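PDB 5A9D: solute carrier family 15 member 1 from Mus musculus, which is the intestinal proton-coupled transporter of di- and tripeptides, represented here by its extracellular domain, which has an immunoglobulin-like fold. Local coordinates for residues T144-A147 and P148-T152. Residues are numbered along the deposited sequence; the frame is centred on the assembly and turned at random. Where two conformers were deposited one is given.
Sequences TAVA and PTCLT
With SG anti to its own carbonyl carbon and beside its backbone N (chi1 -67°), Cys150, in the one of its two conformers described here, turns its sulfur back along the chain, against the residues three and four positions before it. In this conformer the sulfur lies 3.8 Å from Ala147 CB and 4.0 Å from Val146 CB, so the methyl of Ala147 and the branching CB of Val146 are both in van der Waals contact with it. Thr149 reaches the same methyl through its hydroxyl: OG1, held between the backbone N and the carbonyl carbon (chi1 58°), stands 3.6 Å from Ala147 CB, a van der Waals contact. The chain reverses here through a type I beta turn from Ala147 to Cys150, with Pro148 and Thr149 at its two corners. Pro148, whose ring restrains phi, suits the first corner, and the N-H that proline lacks is not needed for the hydrogen bond of the turn. That bond, 3.1 Å from Cys150 N to Ala147 O, closes the turn, its N-H pointing fairly directly at the oxygen (156°) although the nitrogen sits above the carbonyl plane and not on a lone pair. Cys150 CB is thereby brought to 3.3 Å from Ala147 O. The turn occupies the loop between strands 138-142 and 153-155, neighbours in an antiparallel sheet of the immunoglobulin-like fold, and its surface is largely open to solvent. From the last residue of the turn, Cys150 SG forms a disulfide with Cys176, tying this loop to the one linking strands 164-171 and 177-184 of the other sheet, while a backbone hydrogen bond between Thr152 and Ile141 resumes the strand pairing.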
loop_
_atom_site.group_PDB
_atom_site.type_symbol
_atom_site.label_atom_id
_atom_site.label_comp_id
_atom_site.label_asym_id
_atom_site.label_seq_id
_atom_site.Cartn_x
_atom_site.Cartn_y
_atom_site.Cartn_z
ATOM N N THR A 144 19.910 -15.590 -2.399
ATOM C CA THR A 144 20.865 -16.471 -1.711
ATOM C C THR A 144 20.209 -17.864 -1.476
ATOM O O THR A 144 20.894 -18.811 -1.078
ATOM C CB THR A 144 21.337 -15.834 -0.380
ATOM O OG1 THR A 144 20.205 -15.599 0.473
ATOM C CG2 THR A 144 22.148 -14.549 -0.578
ATOM N N ALA A 145 18.887 -17.973 -1.726
ATOM C CA ALA A 145 18.085 -19.189 -1.543
ATOM C C ALA A 145 18.498 -20.369 -2.437
ATOM O O ALA A 145 18.251 -21.528 -2.073
ATOM C CB ALA A 145 16.610 -18.879 -1.734
ATOM N N VAL A 146 19.136 -20.079 -3.591
ATOM C CA VAL A 146 19.577 -21.106 -4.544
ATOM C C VAL A 146 21.097 -21.062 -4.782
ATOM O O VAL A 146 21.748 -20.067 -4.439
ATOM C CB VAL A 146 18.776 -21.051 -5.878
ATOM C CG1 VAL A 146 17.329 -21.498 -5.681
ATOM C CG2 VAL A 146 18.841 -19.664 -6.525
ATOM N N ALA A 147 21.655 -22.131 -5.392
ATOM C CA ALA A 147 23.079 -22.216 -5.741
ATOM C C ALA A 147 23.463 -21.095 -6.737
ATOM O O ALA A 147 22.631 -20.748 -7.586
ATOM C CB ALA A 147 23.379 -23.572 -6.352
ATOM N N PRO A 148 24.694 -20.507 -6.648
ATOM C CA PRO A 148 25.070 -19.424 -7.588
ATOM C C PRO A 148 25.132 -19.865 -9.055
ATOM O O PRO A 148 25.054 -19.026 -9.956
ATOM C CB PRO A 148 26.453 -18.979 -7.082
ATOM C CG PRO A 148 26.977 -20.138 -6.337
ATOM C CD PRO A 148 25.783 -20.772 -5.684
ATOM N N THR A 149 25.278 -21.185 -9.275
ATOM C CA THR A 149 25.331 -21.841 -10.583
ATOM C C THR A 149 23.962 -21.893 -11.292
ATOM O O THR A 149 23.927 -22.056 -12.519
ATOM C CB THR A 149 25.913 -23.255 -10.443
ATOM O OG1 THR A 149 25.111 -24.003 -9.523
ATOM C CG2 THR A 149 27.377 -23.252 -10.001
ATOM N N CYS A 150 22.852 -21.738 -10.522
ATOM C CA CYS A 150 21.461 -21.746 -11.006
ATOM C C CYS A 150 21.193 -20.596 -11.970
ATOM O O CYS A 150 21.705 -19.489 -11.778
ATOM C CB CYS A 150 20.468 -21.702 -9.849
ATOM S SG CYS A 150 20.434 -23.171 -8.796
ATOM N N LEU A 151 20.329 -20.856 -12.969
ATOM C CA LEU A 151 19.876 -19.870 -13.956
ATOM C C LEU A 151 19.137 -18.667 -13.303
ATOM O O LEU A 151 18.226 -18.852 -12.507
ATOM C CB LEU A 151 19.033 -20.619 -15.010
ATOM C CG LEU A 151 18.334 -19.885 -16.137
ATOM C CD1 LEU A 151 16.888 -19.634 -15.855
ATOM C CD2 LEU A 151 19.246 -18.976 -16.995
ATOM N N THR A 152 19.591 -17.447 -13.597
ATOM C CA THR A 152 19.003 -16.216 -13.035
ATOM C C THR A 152 18.258 -15.380 -14.084
ATOM O O THR A 152 17.667 -14.356 -13.741
ATOM C CB THR A 152 20.066 -15.356 -12.314
ATOM O OG1 THR A 152 21.092 -14.982 -13.228
ATOM C CG2 THR A 152 20.659 -16.039 -11.086
#